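Local coordinates for FAD-dependent oxidoreductase (Actinomadura kijaniata, PDB 3M9V), which probably catalyses a flavin-dependent oxidation of a dTDP-linked sugar during the biosynthesis of D-kijanose, the unusual sugar of kijanimicin, at residues Phe51-Phe56 with Ala175-His180; Ala94-Ala99 with Leu217-Ser222; Leu211-Gly216 with Thr224-Phe229. All blocks are in the same frame, centred on the assembly; numbering follows the deposited sequence. Where two conformers were deposited one is given.

Contact 1: Phe51-Phe56 with Ala175-His180; sequences FPTDTF and APVGTH
The Phe51 ring is the flat group that meets both Pro176 and Val177. One of its faces is occupied from within its own segment by Pro52, whose CD stands 3.5 Å above the ring plane and toward the rim. Pro176 CB and Val177 CG1 both come to the Phe51 ring obliquely. The second ring, that of Phe56, has Pro52 O at its edge, in the plane. Val177 crosses Phe51 at about a right angle and straddles one ring carbon: Phe51 CE2 is 3.7 Å from each of Val177 CG1 and Val177 CG2. Phe51 CG lies trans to the backbone nitrogen (chi1 -174°), which places ring atom CE2 against the two methyls of Val177. At the base of the ring, Pro176 CB is 4.2 Å from Phe51 CG, a looser touch. The Thr53 methyl is a doubtful addition to the patch, since that side chain has a second conformer. Phe56 contributes less, with its CB 4.4 Å from Val177 CG2. The interface is therefore apolar and modest, burying 207 Å² in total. The polar backbone of the loop is held separately: Gly178 N donates to Ala175 O, and Arg203 reaches the carbonyls of both Ala175 and Gly178. The contact lies toward the surface and joins the start of helix 53-61, in the N-terminal helical domain, to the connection between strands 163-172 and 180-187 of the middle domain, with Ala101 of helix 96-118 packing against both phenylalanines.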
# COMPACT_ATOMS: atom_id res chain seq x y z
N PHE A 51 23.19 -25.63 -12.09
CA PHE A 51 24.10 -24.55 -11.78
C PHE A 51 24.91 -24.22 -13.04
O PHE A 51 25.29 -25.13 -13.79
CB PHE A 51 24.98 -25.01 -10.61
CG PHE A 51 25.86 -23.93 -10.10
CD1 PHE A 51 25.39 -23.02 -9.15
CD2 PHE A 51 27.15 -23.81 -10.61
CE1 PHE A 51 26.22 -21.99 -8.73
CE2 PHE A 51 27.99 -22.79 -10.17
CZ PHE A 51 27.53 -21.88 -9.23
N PRO A 52 25.17 -22.94 -13.33
CA PRO A 52 25.89 -22.66 -14.57
C PRO A 52 27.41 -22.83 -14.40
O PRO A 52 28.13 -21.85 -14.21
CB PRO A 52 25.54 -21.19 -14.81
CG PRO A 52 25.52 -20.60 -13.39
CD PRO A 52 24.82 -21.70 -12.59
N THR A 53 27.91 -24.07 -14.42
CA THR A 53 29.31 -24.31 -14.07
C THR A 53 30.24 -23.61 -15.06
O THR A 53 31.31 -23.15 -14.68
CB THR A 53 29.67 -25.81 -14.07
OG1 THR A 53 29.26 -26.36 -15.32
CG2 THR A 53 28.97 -26.53 -12.92
N ASP A 54 29.80 -23.47 -16.31
CA ASP A 54 30.66 -22.83 -17.31
C ASP A 54 30.84 -21.32 -17.12
O ASP A 54 31.88 -20.73 -17.46
CB ASP A 54 30.10 -23.02 -18.74
CG ASP A 54 28.59 -22.79 -18.83
OD1 ASP A 54 28.07 -22.14 -19.76
OD2 ASP A 54 27.91 -23.27 -17.90
N THR A 55 29.82 -20.67 -16.57
CA THR A 55 30.02 -19.25 -16.29
C THR A 55 31.10 -19.11 -15.23
O THR A 55 31.95 -18.22 -15.29
CB THR A 55 28.70 -18.68 -15.71
OG1 THR A 55 27.75 -18.67 -16.77
CG2 THR A 55 28.95 -17.28 -15.15
N PHE A 56 31.03 -19.98 -14.22
CA PHE A 56 31.99 -19.88 -13.13
C PHE A 56 33.39 -20.31 -13.55
O PHE A 56 34.38 -19.71 -13.13
CB PHE A 56 31.50 -20.58 -11.85
CG PHE A 56 30.54 -19.69 -11.13
CD1 PHE A 56 30.98 -18.83 -10.12
CD2 PHE A 56 29.21 -19.64 -11.55
CE1 PHE A 56 30.07 -17.93 -9.52
CE2 PHE A 56 28.31 -18.74 -10.95
CZ PHE A 56 28.75 -17.89 -9.94
N ALA A 175 27.46 -24.13 -3.79
CA ALA A 175 28.08 -25.38 -3.35
C ALA A 175 28.54 -26.31 -4.48
O ALA A 175 29.55 -27.00 -4.38
CB ALA A 175 27.20 -26.12 -2.33
N PRO A 176 27.81 -26.33 -5.60
CA PRO A 176 28.24 -27.28 -6.62
C PRO A 176 29.66 -27.09 -7.15
O PRO A 176 30.27 -28.07 -7.59
CB PRO A 176 27.19 -27.07 -7.72
CG PRO A 176 25.94 -26.76 -6.90
CD PRO A 176 26.46 -25.80 -5.85
N VAL A 177 30.21 -25.88 -7.11
CA VAL A 177 31.57 -25.69 -7.60
C VAL A 177 32.48 -25.35 -6.43
O VAL A 177 33.63 -24.96 -6.62
CB VAL A 177 31.67 -24.62 -8.75
CG1 VAL A 177 30.85 -25.06 -9.97
CG2 VAL A 177 31.13 -23.26 -8.32
N GLY A 178 31.99 -25.52 -5.20
CA GLY A 178 32.73 -25.02 -4.05
C GLY A 178 33.92 -25.94 -3.81
O GLY A 178 33.80 -27.14 -4.00
N THR A 179 35.06 -25.39 -3.41
CA THR A 179 36.25 -26.19 -3.14
C THR A 179 36.50 -26.07 -1.64
O THR A 179 37.09 -26.97 -1.03
CB THR A 179 37.50 -25.63 -3.85
OG1 THR A 179 37.71 -24.25 -3.47
CG2 THR A 179 37.32 -25.76 -5.36
N HIS A 180 36.08 -24.95 -1.05
CA HIS A 180 36.32 -24.74 0.37
C HIS A 180 35.03 -24.24 1.01
O HIS A 180 34.36 -23.40 0.40
CB HIS A 180 37.32 -23.62 0.60
CG HIS A 180 38.72 -23.92 0.17
ND1 HIS A 180 39.09 -24.05 -1.15
CD2 HIS A 180 39.86 -24.02 0.90
CE1 HIS A 180 40.39 -24.27 -1.21
NE2 HIS A 180 40.89 -24.24 0.02

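Contact 2: Ala94-Ala99 with Leu217-Ser222; sequences ADASTA and LGMRAS
Met219 O, in the turn that packs on Ser97, is gripped by two donors of Ser222. Ser222 OG donates to it at 2.7 Å, tilted 18° from the carbonyl plane, and Ser222 N closes the type I beta turn of Met219 to Ser222 at 3.1 Å. Ser222 OG also pairs with Thr224 OG1. The turn belongs to the middle-domain loop between strands 208-210 and 225-234, and against it stands the start of helix 96-118 of the N-terminal helical domain. An N-cap begins that helix: Asp95 OD1 accepts from Thr98 N, which lies above the carboxylate plane, and from Thr98 OG1 at 2.8 Å on its anti lone pair. Ser97 points from the helix into the turn. Its hydroxyl, trans to its own carbonyl carbon (chi1 -67°), is brought over the turn backbone, with Ser97 OG 3.1 Å from Met219 C. Ser97 CB fits beside Ala221, whose CB is 3.7 Å away. The small side chains let the backbones come close, with the CA atoms of Ser97 and Ser222 4.5 Å apart. Met219, in a left-handed backbone conformation, bends its side chain at chi2 (-53°), and its CE rests 3.8 Å from Ala96 CB. Tyr367 of the second subunit packs on Met219. The Ser222 side chain is about 5 Å from that of Ser173, an FMN-site residue, though this chain has no FMN modelled. The clear hydrogen bonds thus organise each segment from within, and their buried union rests chiefly on close-fitting small groups and a thioether.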
# COMPACT_ATOMS: atom_id res chain seq x y z
N ALA A 94 21.34 -9.62 -15.70
CA ALA A 94 21.45 -10.79 -16.58
C ALA A 94 20.92 -12.10 -15.99
O ALA A 94 20.20 -12.83 -16.68
CB ALA A 94 22.89 -10.92 -17.04
N ASP A 95 21.23 -12.40 -14.72
CA ASP A 95 20.64 -13.58 -14.12
C ASP A 95 20.88 -13.47 -12.62
O ASP A 95 22.01 -13.30 -12.15
CB ASP A 95 21.34 -14.87 -14.62
CG ASP A 95 20.82 -16.11 -13.91
OD1 ASP A 95 21.53 -16.89 -13.20
OD2 ASP A 95 19.60 -16.32 -14.07
N ALA A 96 19.80 -13.52 -11.87
CA ALA A 96 19.88 -13.25 -10.44
C ALA A 96 20.53 -14.42 -9.69
O ALA A 96 21.23 -14.17 -8.69
CB ALA A 96 18.45 -13.07 -9.93
N SER A 97 20.28 -15.65 -10.12
CA SER A 97 20.94 -16.81 -9.51
C SER A 97 22.45 -16.69 -9.62
O SER A 97 23.12 -16.97 -8.64
CB SER A 97 20.60 -18.16 -10.16
OG SER A 97 19.23 -18.45 -9.92
N THR A 98 22.96 -16.28 -10.78
CA THR A 98 24.42 -16.17 -10.89
C THR A 98 24.96 -15.10 -9.95
O THR A 98 26.05 -15.22 -9.38
CB THR A 98 24.79 -15.76 -12.34
OG1 THR A 98 24.34 -16.79 -13.23
CG2 THR A 98 26.28 -15.52 -12.52
N ALA A 99 24.24 -13.99 -9.86
CA ALA A 99 24.65 -12.92 -8.96
C ALA A 99 24.66 -13.40 -7.50
O ALA A 99 25.52 -12.98 -6.74
CB ALA A 99 23.73 -11.68 -9.11
N LEU A 217 11.54 -22.10 -5.87
CA LEU A 217 10.49 -21.48 -6.68
C LEU A 217 11.27 -20.57 -7.63
O LEU A 217 11.06 -20.60 -8.85
CB LEU A 217 9.55 -20.69 -5.76
CG LEU A 217 8.59 -19.70 -6.45
CD1 LEU A 217 7.64 -20.34 -7.47
CD2 LEU A 217 7.89 -18.87 -5.39
N GLY A 218 12.20 -19.79 -7.08
CA GLY A 218 13.18 -19.03 -7.87
C GLY A 218 14.62 -19.29 -7.43
O GLY A 218 14.84 -20.19 -6.62
N MET A 219 15.58 -18.49 -7.92
CA MET A 219 17.02 -18.68 -7.69
C MET A 219 17.36 -20.14 -8.04
O MET A 219 18.17 -20.80 -7.37
CB MET A 219 17.47 -18.32 -6.26
CG MET A 219 17.30 -16.84 -5.84
SD MET A 219 18.08 -15.74 -7.07
CE MET A 219 17.77 -14.13 -6.34
N ARG A 220 16.71 -20.63 -9.09
CA ARG A 220 16.77 -22.06 -9.38
C ARG A 220 18.15 -22.56 -9.75
O ARG A 220 18.48 -23.73 -9.51
CB ARG A 220 15.67 -22.48 -10.36
CG ARG A 220 14.32 -22.52 -9.68
CD ARG A 220 13.20 -22.85 -10.69
NE ARG A 220 13.48 -24.12 -11.36
CZ ARG A 220 13.35 -25.33 -10.82
NH1 ARG A 220 12.90 -25.52 -9.58
NH2 ARG A 220 13.67 -26.39 -11.56
N ALA A 221 18.97 -21.66 -10.29
CA ALA A 221 20.29 -22.03 -10.78
C ALA A 221 21.38 -21.73 -9.77
O ALA A 221 22.57 -21.83 -10.13
CB ALA A 221 20.62 -21.33 -12.10
N SER A 222 21.02 -21.36 -8.54
CA SER A 222 22.03 -20.80 -7.63
C SER A 222 22.78 -21.88 -6.85
O SER A 222 23.71 -21.57 -6.08
CB SER A 222 21.40 -19.83 -6.62
OG SER A 222 20.42 -20.50 -5.84

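Contact 3: Leu211-Gly216 with Thr224-Phe229; sequences LDNWDG and TVDIVF
Leu211 and Asp226 continue an antiparallel beta pairing just past the end of strand 208-210, in a hairpin-like connection of the middle beta domain of the acyl-CoA dehydrogenase fold. Leu211 N donates to Asp226 O over 3.0 Å at an N-H...O angle of 166°. The next acceptor is a side chain: Asp226 N donates to Asn213 OD1, also 3.0 Å away, in the amide's carbonyl plane and on a lone pair. Asn213 CG sits between its backbone nitrogen and carbonyl carbon (chi1 69°), which folds the amide back onto the strand. Its plane stands 80° from that of the Asp226 carboxylate, whose oxygens are satisfied elsewhere, OD2 by Arg168 and His148 and OD1 by Thr170. Thr224 OG1 likewise bonds outward, to Ser173 OG, a residue of the FMN site, and to Ser222 OG. Apolar contacts fill in: Leu211 CG lies 3.9 Å from Val228 CG2, and Trp214 CB lies 3.8 Å from Val225 CG1. Trp214 NE1 probably donates to Met219 O. The indole is covered on both faces, with Gly216 N over one and, on the opposite face, Thr224 CB making a CH-pi contact 3.9 Å from the centroid of the five-membered ring.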
# COMPACT_ATOMS: atom_id res chain seq x y z
N LEU A 211 24.98 -32.36 -1.42
CA LEU A 211 23.77 -33.03 -1.92
C LEU A 211 23.29 -32.28 -3.15
O LEU A 211 23.90 -31.28 -3.55
CB LEU A 211 22.66 -33.09 -0.87
CG LEU A 211 22.94 -33.74 0.48
CD1 LEU A 211 21.65 -33.74 1.33
CD2 LEU A 211 23.44 -35.17 0.32
N ASP A 212 22.21 -32.74 -3.76
CA ASP A 212 21.82 -32.16 -5.04
C ASP A 212 20.32 -31.98 -4.95
O ASP A 212 19.59 -32.49 -5.80
CB ASP A 212 22.16 -33.11 -6.18
CG ASP A 212 21.67 -32.60 -7.52
OD1 ASP A 212 21.62 -31.37 -7.71
OD2 ASP A 212 21.35 -33.39 -8.42
N ASN A 213 19.89 -31.28 -3.91
CA ASN A 213 18.52 -31.23 -3.44
C ASN A 213 17.88 -29.83 -3.47
O ASN A 213 16.90 -29.60 -2.78
CB ASN A 213 18.45 -31.75 -2.00
CG ASN A 213 19.11 -30.81 -1.02
OD1 ASN A 213 20.20 -30.27 -1.26
ND2 ASN A 213 18.45 -30.59 0.10
N TRP A 214 18.41 -28.90 -4.26
CA TRP A 214 17.80 -27.57 -4.32
C TRP A 214 16.74 -27.53 -5.41
O TRP A 214 17.03 -27.71 -6.59
CB TRP A 214 18.85 -26.49 -4.57
CG TRP A 214 18.29 -25.11 -4.83
CD1 TRP A 214 18.47 -24.36 -5.96
CD2 TRP A 214 17.44 -24.34 -3.96
NE1 TRP A 214 17.79 -23.18 -5.85
CE2 TRP A 214 17.16 -23.12 -4.64
CE3 TRP A 214 16.89 -24.55 -2.70
CZ2 TRP A 214 16.34 -22.12 -4.11
CZ3 TRP A 214 16.09 -23.54 -2.15
CH2 TRP A 214 15.83 -22.34 -2.86
N ASP A 215 15.52 -27.21 -5.02
CA ASP A 215 14.41 -27.15 -5.94
C ASP A 215 13.62 -25.88 -5.61
O ASP A 215 12.60 -25.99 -4.92
CB ASP A 215 13.54 -28.40 -5.77
CG ASP A 215 12.60 -28.61 -6.95
OD1 ASP A 215 12.83 -28.03 -8.04
OD2 ASP A 215 11.58 -29.30 -6.79
N GLY A 216 14.05 -24.72 -6.11
CA GLY A 216 13.59 -23.42 -5.63
C GLY A 216 12.37 -22.97 -6.43
O GLY A 216 12.19 -23.39 -7.56
N THR A 224 21.77 -23.95 -4.39
CA THR A 224 21.59 -23.59 -3.00
C THR A 224 21.26 -24.88 -2.22
O THR A 224 20.18 -25.06 -1.67
CB THR A 224 20.61 -22.40 -2.86
OG1 THR A 224 21.24 -21.26 -3.46
CG2 THR A 224 20.31 -22.05 -1.38
N VAL A 225 22.24 -25.79 -2.18
CA VAL A 225 21.95 -27.15 -1.76
C VAL A 225 22.38 -27.36 -0.32
O VAL A 225 22.94 -26.46 0.29
CB VAL A 225 22.71 -28.16 -2.63
CG1 VAL A 225 22.26 -28.05 -4.10
CG2 VAL A 225 24.23 -28.01 -2.45
N ASP A 226 22.11 -28.55 0.20
CA ASP A 226 22.56 -28.96 1.53
C ASP A 226 23.94 -29.63 1.53
O ASP A 226 24.31 -30.23 0.52
CB ASP A 226 21.56 -29.97 2.06
CG ASP A 226 20.35 -29.30 2.66
OD1 ASP A 226 19.94 -28.20 2.22
OD2 ASP A 226 19.84 -29.86 3.65
N ILE A 227 24.70 -29.50 2.61
CA ILE A 227 25.99 -30.21 2.65
C ILE A 227 26.08 -30.98 3.98
O ILE A 227 25.56 -30.51 4.99
CB ILE A 227 27.20 -29.28 2.47
CG1 ILE A 227 27.29 -28.29 3.64
CG2 ILE A 227 27.20 -28.62 1.07
CD1 ILE A 227 28.34 -27.24 3.46
N VAL A 228 26.69 -32.16 3.97
CA VAL A 228 26.64 -33.09 5.10
C VAL A 228 28.04 -33.46 5.59
O VAL A 228 28.94 -33.67 4.77
CB VAL A 228 25.92 -34.38 4.71
CG1 VAL A 228 25.67 -35.26 5.94
CG2 VAL A 228 24.59 -34.05 4.05
N PHE A 229 28.22 -33.51 6.90
CA PHE A 229 29.52 -33.75 7.51
C PHE A 229 29.32 -35.00 8.37
O PHE A 229 28.46 -35.00 9.25
CB PHE A 229 30.00 -32.61 8.41
CG PHE A 229 29.69 -31.24 7.86
CD1 PHE A 229 30.33 -30.77 6.72
CD2 PHE A 229 28.77 -30.42 8.49
CE1 PHE A 229 30.04 -29.51 6.19
CE2 PHE A 229 28.47 -29.18 7.97
CZ PHE A 229 29.11 -28.71 6.82

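Contact 2 is buried, contact 3 partly buried and contact 1 lies toward the surface. Contacts 1 and 2 both join the N-terminal helical domain to the middle domain, whereas contact 3 is internal to the latter. Their chemistry follows: contact 1 is apolar, contact 2 pairs a self-bonded turn with small side chains, and contact 3 has clear hydrogen bonds between its segments. They also touch one another. Phe51 CD1 lies 3.2 Å from Ala221 O, Ala175 CB lies 3.5 Å from Val225 CG2, and Arg220 NH1 forms a 2.9 Å salt bridge with Asp215 OD1. Contacts 2 and 3 both reach the second subunit.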